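Long-range contact in Acarbose/maltose binding protein GacH (Streptomyces glaucescens, PDB 3K01), which binds acarbose and an acarbose homologue, and probably maltose, as the solute receptor of an ABC transporter: residues I369-Q382 with A396-L408. Residues are numbered along the deposited sequence; the frame is centred on the assembly and turned at random. Where two conformers were deposited one is given.
Sequences IAEGNALFEPIRLQ and AAANTGDAYRKLL
Tyr-404 and Leu-375 each hold CG beside the backbone N, anti to the carbonyl carbon, which carries the phenol across to the 3-10 segment and brings the leucine over its ring. Leu-375 CD2 lies 3.7 Å from the centroid of the Tyr-404 ring, only 8° off the normal, a CH-pi contact, while Pro-378 CG meets the ring edge near its plane. The Tyr-404 OH donates to Leu-375 O at 2.7 Å, tilted out of the carbonyl plane. Leu-375 thus meets the phenol twice, its CD2 over the ring and its backbone O at the hydroxyl. Pro-378 CG also rests 3.7 Å from Ala-403 CB. At the far end, Gln-382, bent at chi2, crosses Asn-399 at about a right angle, the amide planes steeply turned against each other; Asn-399 ND2 donates almost straight (171°) to Gln-382 OE1 at 3.0 Å, coming from above the carbonyl plane. Ile-369 CD1 and Leu-408 CD2 touch tip to tip, 3.7 Å apart, where the second helix has ended. The axes of 376-382 and 396-407 approach to 9.1 Å at 158°, near-antiparallel arms of a C-terminal hairpin of helices 376-387 and 393-407. Tyr-222 of helix 216-230 touches Gln-382 and Ala-396 and hydrogen-bonds Thr-400 OG1, while Leu-193 of helix 193-198 packs on Ile-379.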
ATOM      1  N   ILE A 369     -13.823  -4.332  -1.051  1.00 10.16           N
ATOM      2  CA  ILE A 369     -14.955  -4.645  -1.934  1.00 10.98           C
ATOM      3  C   ILE A 369     -14.437  -4.986  -3.325  1.00 11.04           C
ATOM      4  O   ILE A 369     -13.304  -4.635  -3.686  1.00 11.01           O
ATOM      5  CB  ILE A 369     -15.996  -3.496  -1.979  1.00 10.92           C
ATOM      6  CG1 ILE A 369     -15.393  -2.221  -2.587  1.00 10.42           C
ATOM      7  CG2 ILE A 369     -16.551  -3.219  -0.584  1.00 12.24           C
ATOM      8  CD1 ILE A 369     -16.434  -1.109  -2.788  1.00 11.84           C
ATOM      9  N   ALA A 370     -15.271  -5.657  -4.113  1.00 11.44           N
ATOM     10  CA  ALA A 370     -14.918  -6.105  -5.450  1.00 12.87           C
ATOM     11  C   ALA A 370     -14.404  -4.942  -6.300  1.00 13.38           C
ATOM     12  O   ALA A 370     -13.447  -5.076  -7.071  1.00 15.22           O
ATOM     13  CB  ALA A 370     -16.147  -6.740  -6.105  1.00 13.56           C
ATOM     14  N   GLU A 371     -15.038  -3.788  -6.142  1.00 12.12           N
ATOM     15  CA  GLU A 371     -14.758  -2.615  -6.960  1.00 12.32           C
ATOM     16  C   GLU A 371     -13.716  -1.689  -6.365  1.00 11.07           C
ATOM     17  O   GLU A 371     -13.573  -0.564  -6.834  1.00 11.15           O
ATOM     18  CB  GLU A 371     -16.047  -1.811  -7.152  1.00 13.07           C
ATOM     19  CG  GLU A 371     -17.181  -2.592  -7.778  1.00 16.61           C
ATOM     20  CD  GLU A 371     -18.076  -3.283  -6.755  1.00 19.91           C
ATOM     21  OE1 GLU A 371     -17.708  -3.438  -5.550  1.00 16.40           O
ATOM     22  OE2 GLU A 371     -19.189  -3.671  -7.189  1.00 22.64           O
ATOM     23  N   GLY A 372     -12.982  -2.139  -5.344  1.00 10.54           N
ATOM     24  CA  GLY A 372     -12.032  -1.230  -4.684  1.00 11.46           C
ATOM     25  C   GLY A 372     -11.122  -0.499  -5.653  1.00 11.65           C
ATOM     26  O   GLY A 372     -10.947   0.712  -5.543  1.00 12.31           O
ATOM     27  N   ASN A 373     -10.539  -1.216  -6.599  1.00 11.40           N
ATOM     28  CA  ASN A 373      -9.595  -0.566  -7.508  1.00 12.07           C
ATOM     29  C   ASN A 373     -10.269   0.387  -8.495  1.00 11.39           C
ATOM     30  O   ASN A 373      -9.670   1.404  -8.885  1.00 11.83           O
ATOM     31  CB  ASN A 373      -8.651  -1.590  -8.161  1.00 14.66           C
ATOM     32  CG  ASN A 373      -7.387  -1.845  -7.311  1.00 18.01           C
ATOM     33  OD1 ASN A 373      -7.061  -1.077  -6.393  1.00 22.33           O
ATOM     34  ND2 ASN A 373      -6.670  -2.925  -7.629  1.00 21.97           N
ATOM     35  N   ALA A 374     -11.530   0.120  -8.817  1.00  9.75           N
ATOM     36  CA  ALA A 374     -12.300   0.967  -9.714  1.00  9.01           C
ATOM     37  C   ALA A 374     -12.583   2.334  -9.070  1.00  8.48           C
ATOM     38  O   ALA A 374     -12.929   3.286  -9.756  1.00  8.99           O
ATOM     39  CB  ALA A 374     -13.616   0.268 -10.082  1.00  9.71           C
ATOM     40  N   LEU A 375     -12.432   2.437  -7.758  1.00  7.87           N
ATOM     41  CA  LEU A 375     -12.689   3.702  -7.058  1.00  8.02           C
ATOM     42  C   LEU A 375     -11.590   4.740  -7.312  1.00  8.16           C
ATOM     43  O   LEU A 375     -11.800   5.922  -7.012  1.00  8.11           O
ATOM     44  CB  LEU A 375     -12.830   3.475  -5.547  1.00  9.03           C
ATOM     45  CG  LEU A 375     -13.946   2.515  -5.157  1.00  8.89           C
ATOM     46  CD1 LEU A 375     -14.010   2.426  -3.641  1.00 11.25           C
ATOM     47  CD2 LEU A 375     -15.300   2.940  -5.740  1.00 11.01           C
ATOM     48  N   PHE A 376     -10.443   4.324  -7.856  1.00  7.75           N
ATOM     49  CA  PHE A 376      -9.333   5.261  -8.042  1.00  8.01           C
ATOM     50  C   PHE A 376      -9.508   6.169  -9.246  1.00  7.21           C
ATOM     51  O   PHE A 376      -9.150   7.344  -9.184  1.00  7.21           O
ATOM     52  CB  PHE A 376      -8.007   4.490  -8.125  1.00  8.69           C
ATOM     53  CG  PHE A 376      -7.528   3.999  -6.791  1.00  9.50           C
ATOM     54  CD1 PHE A 376      -7.002   4.888  -5.863  1.00 11.62           C
ATOM     55  CD2 PHE A 376      -7.611   2.652  -6.479  1.00 13.33           C
ATOM     56  CE1 PHE A 376      -6.550   4.443  -4.624  1.00 13.58           C
ATOM     57  CE2 PHE A 376      -7.180   2.188  -5.234  1.00 14.32           C
ATOM     58  CZ  PHE A 376      -6.647   3.081  -4.310  1.00 13.85           C
ATOM     59  N   GLU A 377     -10.056   5.665 -10.347  1.00  7.76           N
ATOM     60  CA  GLU A 377     -10.119   6.471 -11.552  1.00  7.45           C
ATOM     61  C   GLU A 377     -10.933   7.770 -11.392  1.00  7.42           C
ATOM     62  O   GLU A 377     -10.488   8.812 -11.854  1.00  7.41           O
ATOM     63  CB  GLU A 377     -10.566   5.636 -12.763  1.00  8.18           C
ATOM     64  CG  GLU A 377     -10.776   6.476 -14.008  1.00  8.83           C
ATOM     65  CD  GLU A 377      -9.470   6.967 -14.633  1.00 10.53           C
ATOM     66  OE1 GLU A 377      -8.370   6.781 -14.093  1.00 10.34           O
ATOM     67  OE2 GLU A 377      -9.535   7.581 -15.709  1.00 11.61           O
ATOM     68  N   PRO A 378     -12.104   7.733 -10.733  1.00  7.28           N
ATOM     69  CA  PRO A 378     -12.821   8.996 -10.550  1.00  7.75           C
ATOM     70  C   PRO A 378     -12.030  10.016  -9.749  1.00  7.70           C
ATOM     71  O   PRO A 378     -12.049  11.207 -10.061  1.00  8.44           O
ATOM     72  CB  PRO A 378     -14.119   8.587  -9.849  1.00  8.37           C
ATOM     73  CG  PRO A 378     -14.316   7.135 -10.294  1.00  8.95           C
ATOM     74  CD  PRO A 378     -12.900   6.578 -10.256  1.00  7.57           C
ATOM     75  N   ILE A 379     -11.298   9.562  -8.735  1.00  7.54           N
ATOM     76  CA  ILE A 379     -10.425  10.466  -7.996  1.00  8.01           C
ATOM     77  C   ILE A 379      -9.342  11.033  -8.904  1.00  7.18           C
ATOM     78  O   ILE A 379      -9.051  12.228  -8.848  1.00  7.72           O
ATOM     79  CB  ILE A 379      -9.773   9.752  -6.815  1.00  7.56           C
ATOM     80  CG1 ILE A 379     -10.823   9.346  -5.793  1.00  9.11           C
ATOM     81  CG2 ILE A 379      -8.658  10.620  -6.173  1.00  9.00           C
ATOM     82  CD1 ILE A 379     -10.250   8.500  -4.641  1.00 11.79           C
ATOM     83  N   ARG A 380      -8.722  10.197  -9.725  1.00  6.87           N
ATOM     84  CA  ARG A 380      -7.648  10.683 -10.581  1.00  7.27           C
ATOM     85  C   ARG A 380      -8.170  11.823 -11.458  1.00  5.53           C
ATOM     86  O   ARG A 380      -7.552  12.888 -11.547  1.00  6.65           O
ATOM     87  CB  ARG A 380      -7.105   9.598 -11.481  1.00  6.76           C
ATOM     88  CG  ARG A 380      -5.923  10.097 -12.325  1.00  7.35           C
ATOM     89  CD  ARG A 380      -5.638   9.176 -13.497  1.00  7.79           C
ATOM     90  NE  ARG A 380      -6.790   9.159 -14.408  1.00  7.39           N
ATOM     91  CZ  ARG A 380      -7.098  10.147 -15.257  1.00  8.94           C
ATOM     92  NH1 ARG A 380      -6.334  11.237 -15.366  1.00  8.57           N
ATOM     93  NH2 ARG A 380      -8.200  10.046 -15.983  1.00 10.05           N
ATOM     94  N   LEU A 381      -9.314  11.600 -12.110  1.00  6.33           N
ATOM     95  CA  LEU A 381      -9.858  12.598 -13.014  1.00  6.80           C
ATOM     96  C   LEU A 381     -10.221  13.893 -12.289  1.00  6.95           C
ATOM     97  O   LEU A 381      -9.849  15.007 -12.747  1.00  7.28           O
ATOM     98  CB  LEU A 381     -11.097  12.012 -13.684  1.00  7.49           C
ATOM     99  CG  LEU A 381     -11.775  12.942 -14.684  1.00  7.97           C
ATOM    100  CD1 LEU A 381     -10.826  13.390 -15.802  1.00 10.77           C
ATOM    101  CD2 LEU A 381     -12.996  12.251 -15.235  1.00  9.42           C
ATOM    102  N   GLN A 382     -10.937  13.769 -11.174  1.00  6.27           N
ATOM    103  CA  GLN A 382     -11.376  14.928 -10.461  1.00  6.59           C
ATOM    104  C   GLN A 382     -10.242  15.675  -9.784  1.00  7.73           C
ATOM    105  O   GLN A 382     -10.229  16.924  -9.792  1.00  7.20           O
ATOM    106  CB  GLN A 382     -12.502  14.613  -9.467  1.00  7.30           C
ATOM    107  CG  GLN A 382     -13.773  13.978 -10.099  1.00  8.02           C
ATOM    108  CD  GLN A 382     -14.271  14.749 -11.293  1.00  7.64           C
ATOM    109  OE1 GLN A 382     -14.369  15.973 -11.230  1.00  8.79           O
ATOM    110  NE2 GLN A 382     -14.620  14.050 -12.364  1.00  9.98           N
ATOM    111  N   ALA A 396     -15.998  18.591  -7.820  1.00  7.87           N
ATOM    112  CA  ALA A 396     -15.118  17.419  -7.886  1.00  7.76           C
ATOM    113  C   ALA A 396     -15.621  16.313  -6.970  1.00  7.57           C
ATOM    114  O   ALA A 396     -15.664  15.148  -7.362  1.00  7.78           O
ATOM    115  CB  ALA A 396     -13.696  17.791  -7.495  1.00  8.35           C
ATOM    116  N   ALA A 397     -15.967  16.657  -5.744  1.00  7.33           N
ATOM    117  CA  ALA A 397     -16.473  15.671  -4.800  1.00  8.03           C
ATOM    118  C   ALA A 397     -17.789  15.069  -5.275  1.00  8.31           C
ATOM    119  O   ALA A 397     -17.959  13.834  -5.253  1.00  8.72           O
ATOM    120  CB  ALA A 397     -16.625  16.304  -3.431  1.00  9.25           C
ATOM    121  N   ALA A 398     -18.699  15.913  -5.762  1.00  8.46           N
ATOM    122  CA  ALA A 398     -19.975  15.436  -6.311  1.00  8.39           C
ATOM    123  C   ALA A 398     -19.765  14.496  -7.493  1.00  8.49           C
ATOM    124  O   ALA A 398     -20.419  13.436  -7.593  1.00  9.55           O
ATOM    125  CB  ALA A 398     -20.832  16.640  -6.723  1.00  9.15           C
ATOM    126  N   ASN A 399     -18.843  14.845  -8.379  1.00  8.07           N
ATOM    127  CA  ASN A 399     -18.567  14.011  -9.541  1.00  8.27           C
ATOM    128  C   ASN A 399     -17.991  12.663  -9.100  1.00  8.36           C
ATOM    129  O   ASN A 399     -18.318  11.614  -9.666  1.00  8.56           O
ATOM    130  CB  ASN A 399     -17.542  14.683 -10.458  1.00  8.91           C
ATOM    131  CG  ASN A 399     -18.126  15.813 -11.274  1.00  9.72           C
ATOM    132  OD1 ASN A 399     -19.351  15.947 -11.403  1.00 11.68           O
ATOM    133  ND2 ASN A 399     -17.263  16.630 -11.830  1.00  9.11           N
ATOM    134  N   THR A 400     -17.135  12.697  -8.080  1.00  7.75           N
ATOM    135  CA  THR A 400     -16.525  11.457  -7.576  1.00  8.33           C
ATOM    136  C   THR A 400     -17.645  10.573  -6.997  1.00  8.45           C
ATOM    137  O   THR A 400     -17.721   9.379  -7.269  1.00  8.92           O
ATOM    138  CB  THR A 400     -15.452  11.741  -6.505  1.00  8.45           C
ATOM    139  OG1 THR A 400     -14.524  12.717  -6.998  1.00  8.01           O
ATOM    140  CG2 THR A 400     -14.645  10.488  -6.192  1.00  7.82           C
ATOM    141  N   GLY A 401     -18.521  11.169  -6.199  1.00  8.38           N
ATOM    142  CA  GLY A 401     -19.621  10.421  -5.580  1.00  8.84           C
ATOM    143  C   GLY A 401     -20.576   9.851  -6.612  1.00  8.83           C
ATOM    144  O   GLY A 401     -21.024   8.710  -6.487  1.00  9.29           O
ATOM    145  N   ASP A 402     -20.886  10.626  -7.647  1.00  9.21           N
ATOM    146  CA  ASP A 402     -21.783  10.151  -8.691  0.50 10.37           C
ATOM    147  C   ASP A 402     -21.163   8.973  -9.415  1.00 10.12           C
ATOM    148  O   ASP A 402     -21.853   7.996  -9.710  1.00 10.24           O
ATOM    149  CB  ASP A 402     -22.106  11.255  -9.693  0.50 11.07           C
ATOM    150  CG  ASP A 402     -23.068  12.282  -9.146  0.50 13.12           C
ATOM    151  OD1 ASP A 402     -23.602  12.091  -8.031  0.50 13.70           O
ATOM    152  OD2 ASP A 402     -23.288  13.290  -9.847  0.50 17.08           O
ATOM    153  N   ALA A 403     -19.862   9.053  -9.718  1.00  8.62           N
ATOM    154  CA  ALA A 403     -19.188   7.956 -10.383  1.00  8.33           C
ATOM    155  C   ALA A 403     -19.229   6.729  -9.468  1.00  7.90           C
ATOM    156  O   ALA A 403     -19.432   5.599  -9.950  1.00  8.90           O
ATOM    157  CB  ALA A 403     -17.748   8.340 -10.736  1.00  9.40           C
ATOM    158  N   TYR A 404     -19.052   6.911  -8.161  1.00  8.71           N
ATOM    159  CA  TYR A 404     -19.106   5.755  -7.243  1.00  9.94           C
ATOM    160  C   TYR A 404     -20.506   5.137  -7.207  1.00 10.52           C
ATOM    161  O   TYR A 404     -20.628   3.904  -7.230  1.00 10.24           O
ATOM    162  CB  TYR A 404     -18.692   6.124  -5.827  1.00  9.27           C
ATOM    163  CG  TYR A 404     -17.204   6.341  -5.621  1.00  8.12           C
ATOM    164  CD1 TYR A 404     -16.319   6.447  -6.690  1.00  8.15           C
ATOM    165  CD2 TYR A 404     -16.712   6.489  -4.348  1.00  8.04           C
ATOM    166  CE1 TYR A 404     -14.946   6.670  -6.443  1.00  7.22           C
ATOM    167  CE2 TYR A 404     -15.356   6.719  -4.110  1.00  8.14           C
ATOM    168  CZ  TYR A 404     -14.492   6.783  -5.156  1.00  7.48           C
ATOM    169  OH  TYR A 404     -13.152   7.001  -4.925  1.00  8.85           O
ATOM    170  N   ARG A 405     -21.566   5.948  -7.161  1.00 11.20           N
ATOM    171  CA  ARG A 405     -22.933   5.396  -7.166  0.50 12.38           C
ATOM    172  C   ARG A 405     -23.207   4.625  -8.453  1.00 13.40           C
ATOM    173  O   ARG A 405     -23.917   3.614  -8.450  1.00 13.40           O
ATOM    174  CB  ARG A 405     -23.974   6.496  -6.922  0.50 12.81           C
ATOM    175  CG  ARG A 405     -23.864   7.066  -5.520  0.50 12.99           C
ATOM    176  CD  ARG A 405     -24.893   8.142  -5.154  0.50 13.21           C
ATOM    177  NE  ARG A 405     -24.560   8.691  -3.836  0.50 12.15           N
ATOM    178  CZ  ARG A 405     -23.744   9.725  -3.635  0.50 12.33           C
ATOM    179  NH1 ARG A 405     -23.219  10.367  -4.666  0.50 15.75           N
ATOM    180  NH2 ARG A 405     -23.484  10.144  -2.405  0.50 13.22           N
ATOM    181  N   LYS A 406     -22.637   5.070  -9.563  1.00 13.21           N
ATOM    182  CA  LYS A 406     -22.812   4.359 -10.825  1.00 15.34           C
ATOM    183  C   LYS A 406     -22.059   3.025 -10.838  1.00 15.44           C
ATOM    184  O   LYS A 406     -22.562   2.027 -11.380  1.00 15.49           O
ATOM    185  CB  LYS A 406     -22.373   5.236 -11.994  1.00 17.06           C
ATOM    186  CG  LYS A 406     -23.374   6.315 -12.347  1.00 20.84           C
ATOM    187  CD  LYS A 406     -22.820   7.246 -13.410  1.00 26.83           C
ATOM    188  CE  LYS A 406     -23.932   8.078 -14.050  1.00 29.22           C
ATOM    189  NZ  LYS A 406     -24.417   9.172 -13.165  1.00 32.23           N
ATOM    190  N   LEU A 407     -20.867   2.993 -10.242  1.00 14.42           N
ATOM    191  CA  LEU A 407     -20.040   1.779 -10.125  1.00 15.28           C
ATOM    192  C   LEU A 407     -20.617   0.763  -9.138  1.00 14.86           C
ATOM    193  O   LEU A 407     -20.499  -0.459  -9.347  1.00 15.58           O
ATOM    194  CB  LEU A 407     -18.642   2.146  -9.603  1.00 16.06           C
ATOM    195  CG  LEU A 407     -17.704   2.783 -10.600  1.00 16.93           C
ATOM    196  CD1 LEU A 407     -16.534   3.336  -9.801  1.00 15.79           C
ATOM    197  CD2 LEU A 407     -17.263   1.766 -11.668  1.00 18.99           C
ATOM    198  N   LEU A 408     -21.169   1.289  -8.050  1.00 14.77           N
ATOM    199  CA  LEU A 408     -21.700   0.533  -6.914  1.00 15.40           C
ATOM    200  C   LEU A 408     -23.213   0.708  -6.939  1.00 16.90           C
ATOM    201  O   LEU A 408     -23.811   1.518  -6.209  1.00 17.21           O
ATOM    202  CB  LEU A 408     -21.139   1.047  -5.591  1.00 14.18           C
ATOM    203  CG  LEU A 408     -19.624   1.168  -5.475  1.00 14.06           C
ATOM    204  CD1 LEU A 408     -19.298   1.967  -4.262  1.00 15.25           C
ATOM    205  CD2 LEU A 408     -18.970  -0.210  -5.351  1.00 15.86           C
TER